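Local coordinates for chintase (Rhizomucor miehei, PDB 5YUQ), which probably hydrolyses the beta-1,4-glycosidic bonds of chitin as a family 18 glycoside hydrolase with a tunnel-shaped active site, at residues A30-K34 against T68-F73; G114-N118 against A271-P275; Y177-Y181 against V347-S351; S300-T304 against A315-S319; D337-K341 against Q366-K370. All blocks are in the same frame, centred on the assembly; numbering follows the deposited sequence.

Contact 1: residues A30-K34 against T68-F73; sequences AEPTK and TGSLYF
Glu31, Pro32 and Lys34, at the end of strand 24-32 and just past it, rest on Thr68, Gly69, Tyr72 and Phe73 in a partly buried strand-to-loop contact; the loop leads from strand 59-65 into helix 73-78. Its polar end is a hydrogen bond from Thr68 OG1 to Glu31 OE2, 2.8 Å long, which uses the syn lone pair of the carboxylate. To reach it the Glu31 chain passes extended over Gly69, where CG lies 3.7 Å from Gly69 CA and no side chain stands in the way. In the middle Pro32 sets its CG over a face of the Phe73 ring, 4.2 Å from the centroid, in a CH-pi contact; Trp106 also stacks on Phe73. A water joins three backbone groups here, donating to Pro32 O and Gly69 O and accepting from Tyr72 N. Beyond it Lys34 CB stands above the centre of the Tyr72 ring at 4.1 Å, while Leu71 CB packs on the opposite face and Pro32 O lies at the ring's edge. A bend at the last torsion of Lys34 (chi4 62°) brings NZ to a water 3.0 Å away that also lies beside Tyr72 OH. This is packing at the C-terminal ends of the second and third strands of a TIM barrel, where the end of strand 59-65 runs into the SxGG motif of family 18.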
# COMPACT_ATOMS: atom_id res chain seq x y z
N ALA A 30 -13.22 2.77 3.56
CA ALA A 30 -14.64 2.74 3.23
C ALA A 30 -14.74 1.83 2.01
O ALA A 30 -13.98 2.00 1.06
CB ALA A 30 -15.15 4.12 2.91
N GLU A 31 -15.65 0.87 2.04
CA GLU A 31 -15.76 -0.11 0.95
C GLU A 31 -17.05 0.12 0.16
O GLU A 31 -18.14 0.03 0.72
CB GLU A 31 -15.74 -1.53 1.51
CG GLU A 31 -14.45 -1.89 2.25
CD GLU A 31 -14.37 -3.36 2.61
OE1 GLU A 31 -15.42 -4.01 2.78
OE2 GLU A 31 -13.24 -3.89 2.71
N PRO A 32 -16.93 0.41 -1.14
CA PRO A 32 -18.14 0.60 -1.93
C PRO A 32 -18.96 -0.68 -2.01
O PRO A 32 -18.41 -1.75 -2.28
CB PRO A 32 -17.60 0.98 -3.32
CG PRO A 32 -16.22 1.50 -3.06
CD PRO A 32 -15.70 0.67 -1.91
N THR A 33 -20.26 -0.57 -1.77
CA THR A 33 -21.16 -1.71 -1.90
C THR A 33 -21.68 -1.82 -3.32
O THR A 33 -21.41 -0.96 -4.17
CB THR A 33 -22.36 -1.59 -0.94
OG1 THR A 33 -23.19 -0.50 -1.35
CG2 THR A 33 -21.90 -1.37 0.48
N LYS A 34 -22.44 -2.88 -3.57
CA LYS A 34 -23.04 -3.10 -4.88
C LYS A 34 -23.90 -1.91 -5.31
O LYS A 34 -23.95 -1.56 -6.49
CB LYS A 34 -23.87 -4.39 -4.87
CG LYS A 34 -24.14 -4.97 -6.24
CD LYS A 34 -24.76 -6.36 -6.13
CE LYS A 34 -24.97 -6.99 -7.50
NZ LYS A 34 -23.69 -7.19 -8.22
N THR A 68 -10.15 -5.91 0.03
CA THR A 68 -11.45 -6.58 0.07
C THR A 68 -12.59 -5.64 -0.25
O THR A 68 -13.75 -6.03 -0.21
CB THR A 68 -11.72 -7.25 1.44
OG1 THR A 68 -11.71 -6.25 2.48
CG2 THR A 68 -10.66 -8.28 1.74
N GLY A 69 -12.26 -4.39 -0.59
CA GLY A 69 -13.27 -3.39 -0.90
C GLY A 69 -13.31 -2.98 -2.36
O GLY A 69 -13.82 -1.92 -2.70
N SER A 70 -12.78 -3.83 -3.24
CA SER A 70 -12.66 -3.47 -4.65
C SER A 70 -13.57 -4.28 -5.56
O SER A 70 -13.45 -4.18 -6.78
CB SER A 70 -11.20 -3.60 -5.11
OG SER A 70 -10.38 -2.60 -4.50
N LEU A 71 -14.50 -5.04 -4.99
CA LEU A 71 -15.37 -5.92 -5.77
C LEU A 71 -16.17 -5.19 -6.83
O LEU A 71 -16.36 -5.68 -7.94
CB LEU A 71 -16.36 -6.65 -4.86
CG LEU A 71 -15.83 -7.79 -3.99
CD1 LEU A 71 -16.91 -8.28 -3.05
CD2 LEU A 71 -15.34 -8.91 -4.89
N TYR A 72 -16.64 -4.00 -6.48
CA TYR A 72 -17.69 -3.35 -7.25
C TYR A 72 -17.29 -2.10 -8.02
O TYR A 72 -18.12 -1.56 -8.73
CB TYR A 72 -18.90 -3.06 -6.36
CG TYR A 72 -19.46 -4.31 -5.74
CD1 TYR A 72 -20.06 -5.28 -6.53
CD2 TYR A 72 -19.37 -4.53 -4.38
CE1 TYR A 72 -20.55 -6.45 -5.97
CE2 TYR A 72 -19.88 -5.69 -3.81
CZ TYR A 72 -20.46 -6.64 -4.61
OH TYR A 72 -20.96 -7.79 -4.06
N PHE A 73 -16.05 -1.65 -7.88
CA PHE A 73 -15.61 -0.45 -8.61
C PHE A 73 -15.94 -0.53 -10.10
O PHE A 73 -16.51 0.41 -10.66
CB PHE A 73 -14.10 -0.24 -8.46
CG PHE A 73 -13.68 0.52 -7.22
CD1 PHE A 73 -13.85 1.89 -7.13
CD2 PHE A 73 -13.07 -0.15 -6.17
CE1 PHE A 73 -13.44 2.59 -6.00
CE2 PHE A 73 -12.66 0.54 -5.04
CZ PHE A 73 -12.85 1.90 -4.95
O HOH W 1 -15.60 -7.08 1.47
O HOH W 2 -16.25 -2.32 -4.05
O HOH W 3 -22.68 -9.33 -6.30

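Contact 2: residues G114-N118 against A271-P275; sequences GVACN and ADPCP
Cys117 and Cys274 are joined by a disulfide, SG to SG 2.0 Å, and Val115 packs beside it; these three residues contribute most of the buried surface. The bridge has a chi3 of -90°, close to the relaxed value for a disulfide. Cys117 presents its SG from the position between backbone N and carbonyl carbon (chi1 64°), and the same sulfur passes 3.3 Å from Pro273 O. Val115 splits its two methyls: CG1 touches Cys274 SG at 3.4 Å, whereas CG2 lies against the carboxylate carbon CG of Asp272 at 3.8 Å and also meets the Pro273 ring. Both backbones are bent here, residues 115-118 as a type I turn and 272-274 as an inverse gamma turn about Pro273. No direct hydrogen bond links the two loops. A water does so instead, accepting from Ala116 N and donating to Asp272 OD2 at 2.7 Å, while Asp272 OD1 takes the indole N-H of Trp67. Two loops that follow barrel strands 101-105 and 228-240 are thus held by one covalent link, which restricts how far they can separate.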
# COMPACT_ATOMS: atom_id res chain seq x y z
N GLY A 114 -5.55 -9.02 -7.79
CA GLY A 114 -6.40 -8.39 -6.82
C GLY A 114 -7.42 -9.52 -6.48
O GLY A 114 -7.29 -10.61 -6.96
N VAL A 115 -8.41 -9.28 -5.67
CA VAL A 115 -9.40 -10.29 -5.33
C VAL A 115 -9.96 -10.91 -6.60
O VAL A 115 -10.37 -10.21 -7.53
CB VAL A 115 -10.49 -9.71 -4.41
CG1 VAL A 115 -11.70 -10.62 -4.36
CG2 VAL A 115 -9.93 -9.49 -3.01
N ALA A 116 -9.95 -12.24 -6.66
CA ALA A 116 -10.21 -12.96 -7.91
C ALA A 116 -11.55 -12.63 -8.57
O ALA A 116 -11.66 -12.58 -9.80
CB ALA A 116 -10.09 -14.46 -7.69
N CYS A 117 -12.58 -12.43 -7.75
CA CYS A 117 -13.93 -12.22 -8.26
C CYS A 117 -14.31 -10.74 -8.36
O CYS A 117 -15.49 -10.40 -8.57
CB CYS A 117 -14.95 -12.98 -7.41
SG CYS A 117 -15.05 -12.40 -5.71
N ASN A 118 -13.33 -9.85 -8.23
CA ASN A 118 -13.55 -8.44 -8.53
C ASN A 118 -14.19 -8.25 -9.90
O ASN A 118 -13.85 -8.96 -10.85
CB ASN A 118 -12.23 -7.67 -8.52
CG ASN A 118 -11.76 -7.30 -7.14
OD1 ASN A 118 -12.47 -7.49 -6.14
ND2 ASN A 118 -10.56 -6.75 -7.06
N ALA A 271 -10.33 -15.27 4.39
CA ALA A 271 -10.69 -15.56 3.01
C ALA A 271 -11.16 -14.31 2.29
O ALA A 271 -11.83 -13.45 2.87
CB ALA A 271 -11.76 -16.65 2.95
N ASP A 272 -10.79 -14.20 1.02
CA ASP A 272 -11.27 -13.13 0.17
C ASP A 272 -12.78 -13.21 0.01
O ASP A 272 -13.37 -14.28 0.16
CB ASP A 272 -10.57 -13.21 -1.20
CG ASP A 272 -9.15 -12.69 -1.16
OD1 ASP A 272 -8.78 -12.03 -0.18
OD2 ASP A 272 -8.41 -12.92 -2.13
N PRO A 273 -13.43 -12.07 -0.29
CA PRO A 273 -14.89 -12.03 -0.41
C PRO A 273 -15.40 -12.61 -1.73
O PRO A 273 -16.00 -11.89 -2.54
CB PRO A 273 -15.21 -10.53 -0.31
CG PRO A 273 -13.98 -9.87 -0.85
CD PRO A 273 -12.83 -10.72 -0.39
N CYS A 274 -15.15 -13.90 -1.93
CA CYS A 274 -15.64 -14.62 -3.10
C CYS A 274 -16.25 -15.93 -2.64
O CYS A 274 -15.84 -16.49 -1.62
CB CYS A 274 -14.51 -14.93 -4.07
SG CYS A 274 -13.65 -13.45 -4.66
N PRO A 275 -17.23 -16.43 -3.40
CA PRO A 275 -17.79 -17.76 -3.13
C PRO A 275 -16.72 -18.85 -3.04
O PRO A 275 -15.84 -18.94 -3.91
CB PRO A 275 -18.68 -18.01 -4.34
CG PRO A 275 -19.13 -16.63 -4.75
CD PRO A 275 -17.95 -15.73 -4.48
O HOH W 4 -9.23 -13.97 -4.48

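Contact 3: residues Y177-Y181 against V347-S351; sequences YIMAY and VMLWS
Met348 reaches into the barrel and is met by Tyr177 and Tyr181, so that the contact is chiefly a matter of apolar packing round one methyl group. Its CE lies 3.9 Å from Tyr177 CB and comes closer still, 3.3 Å, to Tyr181 OH. The methyl gets there because CG is held between the backbone N and the carbonyl carbon (chi1 62°) and the chain folds again at chi2. Further back, Met348 CG packs against the Tyr177 side chain, 4.0 Å from CD2.

A second group of contacts is made by the hydroxyl end of Tyr181. This side chain runs nearly at right angles to those of both Met348 and Trp350, and its OH ends 3.6 Å from Trp350 CB. The indole itself turns off from the 177-181 segment to meet the ring of Tyr7. Within its own segment, Met179 CA lies over one face of the Tyr181 ring, 4.0 Å above its plane and offset toward the rim.

Hydrogen bonds play no part between the two segments. Tyr177 OH bonds weakly to Ser5 OG, and a cis peptide follows Trp350, a well-known feature of the last barrel strand in family 18, just as Met179 and Tyr181 belong to the family's MxYD motif. Strands 175-178 and 346-350 do not pair with each other: strand 228-240 runs between them as the parallel neighbour of both, strand 4-9 flanks 346-350 on its other side, and the side chains meet inside the TIM barrel.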
# COMPACT_ATOMS: atom_id res chain seq x y z
N TYR A 177 -0.10 7.36 -4.85
CA TYR A 177 0.64 6.71 -3.77
C TYR A 177 1.04 5.31 -4.22
O TYR A 177 0.20 4.41 -4.25
CB TYR A 177 -0.24 6.59 -2.52
CG TYR A 177 -0.62 7.89 -1.83
CD1 TYR A 177 -0.26 9.13 -2.35
CD2 TYR A 177 -1.35 7.86 -0.65
CE1 TYR A 177 -0.62 10.31 -1.70
CE2 TYR A 177 -1.71 9.03 0.00
CZ TYR A 177 -1.34 10.24 -0.52
OH TYR A 177 -1.71 11.40 0.13
N ILE A 178 2.32 5.11 -4.54
CA ILE A 178 2.78 3.82 -5.06
C ILE A 178 2.92 2.78 -3.95
O ILE A 178 3.68 2.96 -3.00
CB ILE A 178 4.13 3.96 -5.78
CG1 ILE A 178 4.00 4.92 -6.96
CG2 ILE A 178 4.61 2.60 -6.27
CD1 ILE A 178 5.33 5.24 -7.63
N MET A 179 2.20 1.67 -4.10
CA MET A 179 2.26 0.61 -3.11
C MET A 179 3.44 -0.31 -3.40
O MET A 179 3.28 -1.44 -3.86
CB MET A 179 0.93 -0.15 -3.08
CG MET A 179 -0.21 0.74 -2.59
SD MET A 179 -1.82 -0.06 -2.61
CE MET A 179 -1.38 -1.73 -2.11
N ALA A 180 4.63 0.20 -3.12
CA ALA A 180 5.86 -0.55 -3.35
C ALA A 180 6.13 -1.49 -2.19
O ALA A 180 7.16 -1.41 -1.53
CB ALA A 180 7.02 0.40 -3.53
N TYR A 181 5.19 -2.39 -1.96
CA TYR A 181 5.33 -3.40 -0.93
C TYR A 181 4.45 -4.56 -1.35
O TYR A 181 3.73 -4.45 -2.35
CB TYR A 181 4.97 -2.84 0.45
CG TYR A 181 3.78 -1.91 0.53
CD1 TYR A 181 2.49 -2.39 0.38
CD2 TYR A 181 3.94 -0.57 0.82
CE1 TYR A 181 1.39 -1.55 0.48
CE2 TYR A 181 2.85 0.29 0.93
CZ TYR A 181 1.57 -0.22 0.76
OH TYR A 181 0.48 0.61 0.88
N VAL A 347 6.29 10.47 0.84
CA VAL A 347 6.20 9.07 1.13
C VAL A 347 4.95 8.83 1.92
O VAL A 347 4.40 9.71 2.53
CB VAL A 347 7.39 8.58 2.01
CG1 VAL A 347 8.69 8.72 1.28
CG2 VAL A 347 7.34 9.27 3.38
N MET A 348 4.48 7.58 1.86
CA MET A 348 3.37 7.20 2.72
C MET A 348 3.71 5.87 3.35
O MET A 348 4.60 5.18 2.88
CB MET A 348 2.02 7.15 1.97
CG MET A 348 1.91 6.14 0.82
SD MET A 348 1.55 4.47 1.41
CE MET A 348 0.96 3.73 -0.11
N LEU A 349 3.00 5.52 4.41
CA LEU A 349 3.31 4.30 5.14
C LEU A 349 2.07 3.47 5.39
O LEU A 349 0.99 4.01 5.64
CB LEU A 349 4.00 4.64 6.47
CG LEU A 349 3.17 5.38 7.51
CD1 LEU A 349 2.60 4.40 8.53
CD2 LEU A 349 3.98 6.46 8.20
N TRP A 350 2.23 2.15 5.30
CA TRP A 350 1.20 1.20 5.69
C TRP A 350 1.76 0.27 6.76
O TRP A 350 2.67 -0.51 6.48
CB TRP A 350 0.75 0.34 4.50
CG TRP A 350 -0.31 -0.62 4.94
CD1 TRP A 350 -0.14 -1.82 5.58
CD2 TRP A 350 -1.72 -0.42 4.83
NE1 TRP A 350 -1.36 -2.38 5.86
CE2 TRP A 350 -2.35 -1.54 5.41
CE3 TRP A 350 -2.52 0.59 4.28
CZ2 TRP A 350 -3.73 -1.67 5.47
CZ3 TRP A 350 -3.89 0.46 4.34
CH2 TRP A 350 -4.48 -0.66 4.93
N SER A 351 1.24 0.32 7.99
CA SER A 351 0.30 1.32 8.48
C SER A 351 0.73 1.71 9.90
O SER A 351 1.55 1.02 10.52
CB SER A 351 -1.14 0.77 8.46
OG SER A 351 -1.21 -0.46 9.16

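Contact 4: residues S300-T304 against A315-S319; sequences SGWVT and AYSFS
Trp302 lays one face of its indole on Ser317, whose CB sits 3.6 Å from the centroid of the six-membered ring and 8° off its normal, a CH-pi contact. A water covers another part of the same face, donating to Ser300 O and Ser317 OG. At the ring's edge, in its plane, lie Ser300 CB and the peptide between Ala315 and Tyr316. Ala315 CB touches the indole at CE3, 3.6 Å away, and Ile295, Lys322 and Leu324 touch this side chain as well. Tyr316 and Val303 point to the other face of the hairpin, and Tyr316 OH bonds to Ser321 OG.

The backbones pair antiparallel across a beta hairpin. Val303 and Tyr316 form a hydrogen-bonded pair, Val303 N to Tyr316 O 2.9 Å and Tyr316 N to Val303 O 2.8 Å; Thr304 and Ala315 follow as a non-hydrogen-bonded pair. At the open end Gly301 O takes a CA-H contact from Ser317 at 3.3 Å and a hydrogen bond from a second water, which accepts from Ser319 N. Ser317 OG, anti to its own N (chi1 170°), donates to a lone pair of Ser319 O, in the carbonyl plane. Two waters and the Ser317 hydroxyl thus link residues 300-301 with 317-319, while the indole packs against the small side chains of Ala315 and Ser317, in what is probably the alpha+beta insertion of family 18.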
# COMPACT_ATOMS: atom_id res chain seq x y z
N SER A 300 15.59 -14.70 19.43
CA SER A 300 14.37 -15.42 19.10
C SER A 300 14.51 -16.41 17.94
O SER A 300 13.53 -16.73 17.28
CB SER A 300 13.23 -14.44 18.81
OG SER A 300 12.98 -13.64 19.95
N GLY A 301 15.73 -16.88 17.71
CA GLY A 301 15.96 -17.91 16.71
C GLY A 301 16.18 -17.37 15.31
O GLY A 301 16.13 -18.13 14.34
N TRP A 302 16.44 -16.07 15.21
CA TRP A 302 16.68 -15.43 13.91
C TRP A 302 18.14 -15.07 13.72
O TRP A 302 18.84 -14.73 14.67
CB TRP A 302 15.84 -14.15 13.79
CG TRP A 302 14.38 -14.41 13.80
CD1 TRP A 302 13.55 -14.43 14.89
CD2 TRP A 302 13.56 -14.69 12.67
NE1 TRP A 302 12.26 -14.71 14.50
CE2 TRP A 302 12.24 -14.87 13.14
CE3 TRP A 302 13.81 -14.81 11.30
CZ2 TRP A 302 11.18 -15.17 12.28
CZ3 TRP A 302 12.75 -15.10 10.45
CH2 TRP A 302 11.46 -15.27 10.95
N VAL A 303 18.60 -15.13 12.47
CA VAL A 303 19.90 -14.60 12.09
C VAL A 303 19.65 -13.54 11.02
O VAL A 303 19.01 -13.82 9.99
CB VAL A 303 20.83 -15.70 11.56
CG1 VAL A 303 22.13 -15.09 11.05
CG2 VAL A 303 21.12 -16.74 12.66
N THR A 304 20.13 -12.32 11.26
CA THR A 304 19.80 -11.20 10.38
C THR A 304 20.88 -10.91 9.33
O THR A 304 22.07 -11.11 9.59
CB THR A 304 19.47 -9.94 11.20
OG1 THR A 304 18.41 -10.24 12.12
CG2 THR A 304 19.01 -8.80 10.30
N ALA A 315 15.97 -11.85 7.49
CA ALA A 315 16.42 -12.70 8.58
C ALA A 315 15.96 -14.12 8.33
O ALA A 315 14.92 -14.35 7.72
CB ALA A 315 15.88 -12.17 9.91
N TYR A 316 16.76 -15.08 8.79
CA TYR A 316 16.40 -16.47 8.62
C TYR A 316 16.22 -17.15 9.97
O TYR A 316 17.05 -16.99 10.87
CB TYR A 316 17.45 -17.21 7.80
CG TYR A 316 17.11 -18.66 7.61
CD1 TYR A 316 16.06 -19.05 6.78
CD2 TYR A 316 17.82 -19.66 8.27
CE1 TYR A 316 15.74 -20.39 6.60
CE2 TYR A 316 17.50 -20.99 8.10
CZ TYR A 316 16.46 -21.35 7.26
OH TYR A 316 16.15 -22.68 7.10
N SER A 317 15.12 -17.88 10.11
CA SER A 317 14.89 -18.70 11.30
C SER A 317 14.96 -20.16 10.90
O SER A 317 14.11 -20.64 10.16
CB SER A 317 13.52 -18.40 11.89
OG SER A 317 13.21 -19.35 12.91
N PHE A 318 15.97 -20.87 11.41
CA PHE A 318 16.12 -22.28 11.07
C PHE A 318 14.87 -23.03 11.53
O PHE A 318 14.37 -23.92 10.85
CB PHE A 318 17.38 -22.85 11.72
CG PHE A 318 17.73 -24.22 11.23
CD1 PHE A 318 18.54 -24.41 10.12
CD2 PHE A 318 17.22 -25.34 11.88
CE1 PHE A 318 18.85 -25.68 9.67
CE2 PHE A 318 17.51 -26.61 11.43
CZ PHE A 318 18.33 -26.79 10.32
N SER A 319 14.35 -22.63 12.69
CA SER A 319 13.08 -23.17 13.17
C SER A 319 11.95 -22.71 12.26
O SER A 319 11.65 -21.52 12.17
CB SER A 319 12.81 -22.71 14.61
OG SER A 319 11.54 -23.15 15.04
O HOH W 5 12.41 -18.34 15.34
O HOH W 6 15.62 -20.85 14.68

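Contact 5: residues D337-K341 against Q366-K370; sequences DYAKK and QDIRK
Ala339 and Lys340 of helix 329-341 meet Asp367 and Ile368 of the closing C-terminal segment on the outside of the TIM barrel, where a helix of the outer layer is joined to a short 3-10 turn at residues 366-368.

The apolar part depends on the end of Ile368. Its CG1 lies anti to the backbone N, and CD1 then turns to the helix, 4.0 Å from Ala339 CB and 3.9 Å from Lys340 CG. Beneath them both Ala339 and Ile368 touch Val347 of strand 346-350, so helix, turn and barrel strand close on one small hydrophobic patch. Leu4 of the first strand packs on Ile368 as well.

Charged groups lie around this patch without a salt bridge across the contact. Asp337 OD1 and Asp367 OD2 stand 4.9 Å apart, and Gln333 NE2 donates to both, which probably eases the repulsion between like charges. Within the turn Arg369 NH1 donates to Gln366 OE1 at 3.0 Å, almost exactly in the guanidinium plane, a bond that orients the group. Its NH2 forms a salt bridge with Asp23, which fastens the far side of the C-terminal segment to the residues ahead of strand 24-32.

The direct hydrogen bond comes from the exposed lysine. Lys340 runs out over the turn, CD and CE each 3.5 Å from Asp367 O; two bends, at chi3 65° and chi4 77°, then fold the ammonium back, and NZ donates to that same carbonyl oxygen at 3.0 Å, tilted 23° from the carbonyl plane.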
# COMPACT_ATOMS: atom_id res chain seq x y z
N ASP A 337 15.82 8.70 1.19
CA ASP A 337 16.91 9.30 0.43
C ASP A 337 16.62 9.21 -1.06
O ASP A 337 16.82 10.17 -1.81
CB ASP A 337 18.25 8.61 0.74
CG ASP A 337 18.70 8.79 2.19
OD1 ASP A 337 18.28 9.75 2.86
OD2 ASP A 337 19.49 7.94 2.66
N TYR A 338 16.14 8.05 -1.49
CA TYR A 338 15.76 7.85 -2.87
C TYR A 338 14.64 8.79 -3.30
O TYR A 338 14.69 9.41 -4.37
CB TYR A 338 15.33 6.39 -3.10
CG TYR A 338 14.82 6.17 -4.50
CD1 TYR A 338 15.69 5.87 -5.54
CD2 TYR A 338 13.46 6.27 -4.79
CE1 TYR A 338 15.22 5.68 -6.84
CE2 TYR A 338 12.99 6.08 -6.07
CZ TYR A 338 13.87 5.79 -7.09
OH TYR A 338 13.38 5.61 -8.36
N ALA A 339 13.61 8.88 -2.46
CA ALA A 339 12.46 9.71 -2.78
C ALA A 339 12.87 11.17 -2.93
O ALA A 339 12.40 11.86 -3.84
CB ALA A 339 11.39 9.57 -1.72
N LYS A 340 13.75 11.64 -2.06
CA LYS A 340 14.21 13.03 -2.14
C LYS A 340 15.05 13.27 -3.39
O LYS A 340 14.91 14.31 -4.05
CB LYS A 340 14.97 13.41 -0.86
CG LYS A 340 14.08 13.40 0.38
CD LYS A 340 14.89 13.62 1.66
CE LYS A 340 15.50 15.01 1.71
NZ LYS A 340 14.50 16.05 2.05
N LYS A 341 15.91 12.31 -3.73
CA LYS A 341 16.76 12.42 -4.92
C LYS A 341 15.95 12.46 -6.20
O LYS A 341 16.29 13.17 -7.16
CB LYS A 341 17.75 11.25 -4.97
CG LYS A 341 18.63 11.24 -6.20
CD LYS A 341 19.86 10.34 -6.01
CE LYS A 341 20.59 10.12 -7.33
NZ LYS A 341 19.70 9.55 -8.37
N GLN A 366 11.30 10.91 8.81
CA GLN A 366 11.17 12.35 9.00
C GLN A 366 11.91 13.22 7.99
O GLN A 366 11.49 14.35 7.74
CB GLN A 366 11.51 12.76 10.43
CG GLN A 366 10.56 12.15 11.44
CD GLN A 366 9.12 12.54 11.17
OE1 GLN A 366 8.78 13.72 11.19
NE2 GLN A 366 8.27 11.55 10.92
N ASP A 367 12.98 12.72 7.39
CA ASP A 367 13.72 13.55 6.44
C ASP A 367 12.90 13.95 5.21
O ASP A 367 13.29 14.85 4.48
CB ASP A 367 15.04 12.89 6.01
CG ASP A 367 16.08 12.90 7.10
OD1 ASP A 367 15.91 13.66 8.08
OD2 ASP A 367 17.08 12.15 6.98
N ILE A 368 11.79 13.27 4.97
CA ILE A 368 10.94 13.62 3.83
C ILE A 368 10.21 14.93 4.08
O ILE A 368 9.82 15.61 3.13
CB ILE A 368 9.91 12.50 3.50
CG1 ILE A 368 9.38 12.65 2.07
CG2 ILE A 368 8.75 12.53 4.47
CD1 ILE A 368 10.41 12.38 1.00
N ARG A 369 10.04 15.32 5.34
CA ARG A 369 9.26 16.52 5.63
C ARG A 369 10.12 17.73 5.96
O ARG A 369 9.76 18.55 6.81
CB ARG A 369 8.18 16.29 6.69
CG ARG A 369 8.46 15.20 7.68
CD ARG A 369 7.16 14.69 8.30
NE ARG A 369 6.22 15.77 8.58
CZ ARG A 369 6.01 16.28 9.79
NH1 ARG A 369 6.68 15.81 10.83
NH2 ARG A 369 5.13 17.26 9.95
N LYS A 370 11.25 17.82 5.27
CA LYS A 370 12.19 18.91 5.47
C LYS A 370 13.20 18.95 4.32
O LYS A 370 12.87 18.60 3.19
CB LYS A 370 12.92 18.76 6.82
CG LYS A 370 13.17 17.31 7.23
CD LYS A 370 13.59 17.18 8.70
CE LYS A 370 12.40 17.25 9.65
NZ LYS A 370 12.72 16.64 10.97

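From the N terminus, contact 1 joins the end of strand 24-32 to the loop after strand 59-65, closing 33 residues that include that strand, before contact 2 opens. The two touch through Leu71, which packs on Cys117 and Asn118, so neighbouring loops at the strand ends form one surface. Contact 2 spans 152 residues and crosses contact 3, whose first segment falls within that span and whose second lies beyond it. Contact 3 sits nearest the centre of the chain. The hairpin of contact 4 falls wholly between its two segments, about 27 Å away centre to centre. Contact 5 crosses contact 3 in turn and touches it at Val347, binding the C-terminal end to the barrel wall.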